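Local structure of DMATS type aromatic prenyltransferase (Micromonospora olivasterospora, 6ZRY) at residues A[52-57]-A[78-83]; A[93-98]-A[129-134]. The protein probably transfers a dimethylallyl group to position 6 of the indole ring of tryptophan, as an aromatic prenyltransferase of the ABBA-barrel fold. One frame throughout, in Å; residues are numbered along the deposited sequence.

Contact 1 (A[52-57]-A[78-83]); sequences SGVSDD and LGETLG. With TRP (tryptophan), chain C.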
loop_
_atom_site.group_PDB
_atom_site.type_symbol
_atom_site.label_atom_id
_atom_site.label_comp_id
_atom_site.label_asym_id
_atom_site.label_seq_id
_atom_site.Cartn_x
_atom_site.Cartn_y
_atom_site.Cartn_z
ATOM N N SER A 52 -1.184 14.225 5.042
ATOM C CA SER A 52 -0.817 13.097 4.152
ATOM C C SER A 52 -1.913 12.028 4.179
ATOM O O SER A 52 -2.403 11.696 5.256
ATOM C CB SER A 52 0.517 12.540 4.540
ATOM O OG SER A 52 0.817 11.335 3.866
ATOM N N GLY A 53 -2.295 11.506 3.017
ATOM C CA GLY A 53 -3.256 10.406 2.958
ATOM C C GLY A 53 -2.644 9.046 3.262
ATOM O O GLY A 53 -3.423 8.077 3.296
ATOM N N VAL A 54 -1.324 8.952 3.506
ATOM C CA VAL A 54 -0.622 7.649 3.718
ATOM C C VAL A 54 -1.253 6.924 4.934
ATOM O O VAL A 54 -1.385 5.695 4.886
ATOM C CB VAL A 54 0.896 7.821 3.893
ATOM C CG1 VAL A 54 1.592 6.513 4.300
ATOM C CG2 VAL A 54 1.543 8.350 2.626
ATOM N N SER A 55 -1.640 7.660 5.970
ATOM C CA SER A 55 -2.192 7.094 7.224
ATOM C C SER A 55 -3.244 8.046 7.797
ATOM O O SER A 55 -3.251 9.219 7.423
ATOM C CB SER A 55 -1.116 6.802 8.233
ATOM O OG SER A 55 -0.551 8.035 8.748
ATOM N N ASP A 56 -4.118 7.512 8.653
ATOM C CA ASP A 56 -5.276 8.235 9.237
ATOM C C ASP A 56 -4.782 9.428 10.065
ATOM O O ASP A 56 -5.476 10.461 10.050
ATOM C CB ASP A 56 -6.148 7.326 10.108
ATOM C CG ASP A 56 -7.011 6.330 9.332
ATOM O OD1 ASP A 56 -6.984 6.330 8.076
ATOM O OD2 ASP A 56 -7.687 5.533 9.984
ATOM N N ASP A 57 -3.657 9.299 10.781
ATOM C CA ASP A 57 -3.148 10.379 11.656
ATOM C C ASP A 57 -2.192 11.295 10.879
ATOM O O ASP A 57 -1.662 12.213 11.491
ATOM C CB ASP A 57 -2.548 9.840 12.957
ATOM C CG ASP A 57 -1.169 9.207 12.864
ATOM O OD1 ASP A 57 -0.714 8.913 11.750
ATOM O OD2 ASP A 57 -0.547 9.043 13.924
ATOM N N LEU A 78 5.469 2.186 2.987
ATOM C CA LEU A 78 4.793 3.052 2.005
ATOM C C LEU A 78 4.883 4.478 2.516
ATOM O O LEU A 78 4.581 4.697 3.685
ATOM C CB LEU A 78 3.338 2.606 1.854
ATOM C CG LEU A 78 2.486 3.414 0.868
ATOM C CD1 LEU A 78 2.897 3.127 -0.565
ATOM C CD2 LEU A 78 1.030 3.096 1.048
ATOM N N GLY A 79 5.240 5.439 1.684
ATOM C CA GLY A 79 5.128 6.828 2.137
ATOM C C GLY A 79 5.514 7.830 1.097
ATOM O O GLY A 79 5.576 7.477 -0.104
ATOM N N GLU A 80 5.708 9.074 1.540
ATOM C CA GLU A 80 5.990 10.190 0.644
ATOM C C GLU A 80 6.928 11.163 1.355
ATOM O O GLU A 80 6.957 11.192 2.589
ATOM C CB GLU A 80 4.698 10.865 0.151
ATOM C CG GLU A 80 3.860 11.495 1.240
ATOM C CD GLU A 80 2.587 12.158 0.741
ATOM O OE1 GLU A 80 2.509 12.499 -0.464
ATOM O OE2 GLU A 80 1.666 12.327 1.554
ATOM N N THR A 81 7.642 11.921 0.554
ATOM C CA THR A 81 8.530 13.017 0.974
ATOM C C THR A 81 7.777 14.322 0.780
ATOM O O THR A 81 7.459 14.671 -0.372
ATOM C CB THR A 81 9.832 13.043 0.188
ATOM O OG1 THR A 81 10.364 11.719 0.000
ATOM C CG2 THR A 81 10.862 13.916 0.879
ATOM N N LEU A 82 7.515 15.037 1.863
ATOM C CA LEU A 82 6.764 16.289 1.782
ATOM C C LEU A 82 7.692 17.386 1.196
ATOM O O LEU A 82 8.917 17.292 1.382
ATOM C CB LEU A 82 6.232 16.641 3.165
ATOM C CG LEU A 82 5.184 15.672 3.733
ATOM C CD1 LEU A 82 4.586 16.235 5.010
ATOM C CD2 LEU A 82 4.062 15.368 2.731
ATOM N N GLY A 83 7.116 18.330 0.449
ATOM C CA GLY A 83 7.851 19.460 -0.153
ATOM C C GLY A 83 8.172 20.543 0.867
ATOM O O GLY A 83 7.707 20.435 2.046
HETATM N N TRP C . -4.343 5.300 4.343
HETATM C CA TRP C . -4.921 5.202 2.957
HETATM C C TRP C . -6.187 4.343 2.992
HETATM O O TRP C . -6.944 4.331 2.004
HETATM C CB TRP C . -3.886 4.654 1.955
HETATM C CG TRP C . -3.412 3.262 2.235
HETATM C CD1 TRP C . -2.420 2.883 3.099
HETATM C CD2 TRP C . -3.901 2.049 1.633
HETATM N NE1 TRP C . -2.269 1.520 3.078
HETATM C CE2 TRP C . -3.152 0.981 2.182
HETATM C CE3 TRP C . -4.884 1.759 0.674
HETATM C CZ2 TRP C . -3.374 -0.350 1.821
HETATM C CZ3 TRP C . -5.099 0.444 0.318
HETATM C CH2 TRP C . -4.349 -0.592 0.879
HETATM O OXT TRP C . -6.470 3.663 4.003
HETATM O O HOH W 1 -0.837 12.226 0.577
#
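The hydroxyl of S52 donates a short hydrogen bond to the carboxylate of E80, OG of S52 to OE2 of E80 at 2.7 Å, received on the anti lone pair. A chi1 of 171° swings OG across from the serine's own N, and the same oxygen also accepts from the backbone N of V54 two residues on, in a nearly straight bond (165°) that makes an ST turn; a small residue with a hydroxyl can do both jobs. A water takes the N-H of G53 and donates to OE2 of E80 at 2.7 Å, so two donors grip that one oxygen. Were an alanine here in place of S52, V54 N would probably lose its acceptor and E80 its direct bond to this loop, leaving the water to bridge them.

Beside these bonds the packing is tight, valine methyls on strand backbone. V54 puts CG1 3.6 Å from O of L78, while G79 shows its bare CA to CG2 of V54 at 3.9 Å; W132 also touches V54, L78 and E80. Beyond V54 the loop turns away toward a more open side, where the partly exposed D56 makes salt bridges with R281 and R256 rather than meeting strand 71-79.

The carbonyls of G53 and V54 face the ligand. The amino group of the bound tryptophan donates to O of G53 at 3.1 Å and weakly to O of V54, while CD2 of L78 approaches its indole at CD1 (4.0 Å). With E62 and R281 as further partners of the ligand, this ST turn, packed on the end of a barrel strand, forms part of the tryptophan pocket.

Contact 2 (A[93-98]-A[129-134]); sequences SATRGF and FAMWCS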
loop_
_atom_site.group_PDB
_atom_site.type_symbol
_atom_site.label_atom_id
_atom_site.label_comp_id
_atom_site.label_asym_id
_atom_site.label_seq_id
_atom_site.Cartn_x
_atom_site.Cartn_y
_atom_site.Cartn_z
ATOM N N SER A 93 7.518 16.527 -6.396
ATOM C CA SER A 93 8.918 16.914 -6.704
ATOM C C SER A 93 9.884 16.266 -5.698
ATOM O O SER A 93 10.851 15.613 -6.139
ATOM C CB SER A 93 9.063 18.396 -6.697
ATOM O OG SER A 93 10.347 18.761 -7.148
ATOM N N ALA A 94 9.599 16.399 -4.402
ATOM C CA ALA A 94 10.455 15.870 -3.313
ATOM C C ALA A 94 10.480 14.326 -3.380
ATOM O O ALA A 94 11.567 13.720 -3.221
ATOM C CB ALA A 94 9.975 16.392 -1.963
ATOM N N THR A 95 9.327 13.687 -3.601
ATOM C CA THR A 95 9.261 12.220 -3.620
ATOM C C THR A 95 10.026 11.710 -4.842
ATOM O O THR A 95 10.833 10.774 -4.703
ATOM C CB THR A 95 7.805 11.748 -3.519
ATOM O OG1 THR A 95 7.241 12.265 -2.311
ATOM C CG2 THR A 95 7.704 10.254 -3.547
ATOM N N ARG A 96 9.792 12.300 -6.011
ATOM C CA ARG A 96 10.482 11.867 -7.241
ATOM C C ARG A 96 11.986 12.135 -7.084
ATOM O O ARG A 96 12.771 11.250 -7.452
ATOM C CB ARG A 96 9.901 12.552 -8.475
ATOM C CG ARG A 96 10.332 11.883 -9.766
ATOM C CD ARG A 96 10.085 12.745 -10.983
ATOM N NE ARG A 96 11.126 12.486 -11.953
ATOM C CZ ARG A 96 11.316 13.184 -13.060
ATOM N NH1 ARG A 96 12.295 12.853 -13.879
ATOM N NH2 ARG A 96 10.527 14.208 -13.345
ATOM N N GLY A 97 12.358 13.289 -6.506
ATOM C CA GLY A 97 13.753 13.624 -6.188
ATOM C C GLY A 97 14.427 12.519 -5.391
ATOM O O GLY A 97 15.499 12.073 -5.776
ATOM N N PHE A 98 13.772 12.032 -4.343
ATOM C CA PHE A 98 14.286 10.919 -3.518
ATOM C C PHE A 98 14.467 9.659 -4.367
ATOM O O PHE A 98 15.514 9.028 -4.304
ATOM C CB PHE A 98 13.352 10.654 -2.336
ATOM C CG PHE A 98 13.632 9.376 -1.628
ATOM C CD1 PHE A 98 14.785 9.218 -0.887
ATOM C CD2 PHE A 98 12.742 8.308 -1.711
ATOM C CE1 PHE A 98 15.056 8.025 -0.257
ATOM C CE2 PHE A 98 13.010 7.128 -1.046
ATOM C CZ PHE A 98 14.159 6.986 -0.326
ATOM N N PHE A 129 -2.408 13.140 -3.518
ATOM C CA PHE A 129 -1.036 12.751 -3.950
ATOM C C PHE A 129 -0.970 12.594 -5.473
ATOM O O PHE A 129 -2.005 12.490 -6.119
ATOM C CB PHE A 129 -0.618 11.461 -3.242
ATOM C CG PHE A 129 -1.162 10.196 -3.860
ATOM C CD1 PHE A 129 -2.513 9.884 -3.765
ATOM C CD2 PHE A 129 -0.320 9.309 -4.511
ATOM C CE1 PHE A 129 -3.012 8.728 -4.331
ATOM C CE2 PHE A 129 -0.822 8.145 -5.085
ATOM C CZ PHE A 129 -2.159 7.848 -4.978
ATOM N N ALA A 130 0.245 12.629 -6.003
ATOM C CA ALA A 130 0.599 12.304 -7.388
ATOM C C ALA A 130 1.494 11.062 -7.393
ATOM O O ALA A 130 1.271 10.181 -8.249
ATOM C CB ALA A 130 1.276 13.498 -8.040
ATOM N N MET A 131 2.422 10.937 -6.428
ATOM C CA MET A 131 3.402 9.815 -6.408
ATOM C C MET A 131 3.756 9.451 -4.960
ATOM O O MET A 131 4.212 10.340 -4.207
ATOM C CB MET A 131 4.681 10.207 -7.149
ATOM C CG MET A 131 5.779 9.142 -7.121
ATOM S SD MET A 131 7.315 9.732 -7.882
ATOM C CE MET A 131 6.842 9.732 -9.610
ATOM N N TRP A 132 3.574 8.191 -4.601
ATOM C CA TRP A 132 4.081 7.615 -3.350
ATOM C C TRP A 132 5.175 6.610 -3.690
ATOM O O TRP A 132 5.306 6.220 -4.845
ATOM C CB TRP A 132 2.963 6.969 -2.529
ATOM C CG TRP A 132 2.025 7.928 -1.854
ATOM C CD1 TRP A 132 2.104 9.286 -1.799
ATOM C CD2 TRP A 132 0.812 7.578 -1.189
ATOM N NE1 TRP A 132 1.044 9.794 -1.093
ATOM C CE2 TRP A 132 0.218 8.776 -0.739
ATOM C CE3 TRP A 132 0.162 6.368 -0.935
ATOM C CZ2 TRP A 132 -0.976 8.797 -0.027
ATOM C CZ3 TRP A 132 -1.028 6.386 -0.242
ATOM C CH2 TRP A 132 -1.597 7.590 0.199
ATOM N N CYS A 133 5.902 6.210 -2.682
ATOM C CA CYS A 133 7.078 5.335 -2.711
ATOM C C CYS A 133 6.750 4.110 -1.848
ATOM O O CYS A 133 6.156 4.337 -0.781
ATOM C CB CYS A 133 8.245 6.116 -2.074
ATOM S SG CYS A 133 9.714 5.146 -1.903
ATOM N N SER A 134 7.105 2.896 -2.280
ATOM C CA SER A 134 7.171 1.682 -1.419
ATOM C C SER A 134 8.624 1.182 -1.391
ATOM O O SER A 134 9.189 1.002 -2.443
ATOM C CB SER A 134 6.195 0.610 -1.880
ATOM O OG SER A 134 6.219 -0.485 -1.015
#
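The thiol of C133 meets the ring of F98 at its edge, a sulfur-aromatic contact in which SG of C133 sits 3.9 Å from CE2 of F98 and 88° off the ring normal, practically in the ring plane. L35 of helix 26-36 touches both residues.

One turn back along the helix, T95 lays its methyl on the strand, CG2 at 3.6 Å from O of M131. With OG1 at chi1 -58°, beside the backbone N, the methyl falls anti to that N, while OG1 bonds to N of T81 and to O of N91, so a threonine offers a methyl to the strand and a hydroxyl to its polar neighbours. M131 crosses the R96 side chain at a slant, SD 3.9 Å from CB of R96; only the aliphatic base of the arginine takes part, and in the conformer given its NE forms a salt bridge with D100. W132 points the other way, toward the bound tryptophan, with F129 CD2 against one face of its indole.

Helix and strand run 36° apart with axes 8.2 Å from each other. No hydrogen bond joins them: methyl, thioether, thiol and ring edge make an apolar interface held by dispersion and shape.

In the fold
From the N terminus, the chain leaves helix 26-36 and passes through 52-57, then forms the antiparallel hairpin of strands 61-68 and 71-79. Contact 1 closes that excursion, bringing the end of the hairpin back to the loop that preceded it. The chain next enters helix 88-106 and, after a mainly helical passage, strand 131-138; contact 2 closes this second loop. The two follow in series, neither nested nor crossed. They meet through the sheet, where N of G79 and O of C133, 2.9 Å apart, probably share a hydrogen bond between neighbouring strands. Together they join the ligand-binding loop, the barrel sheet and a helix of the surrounding layer.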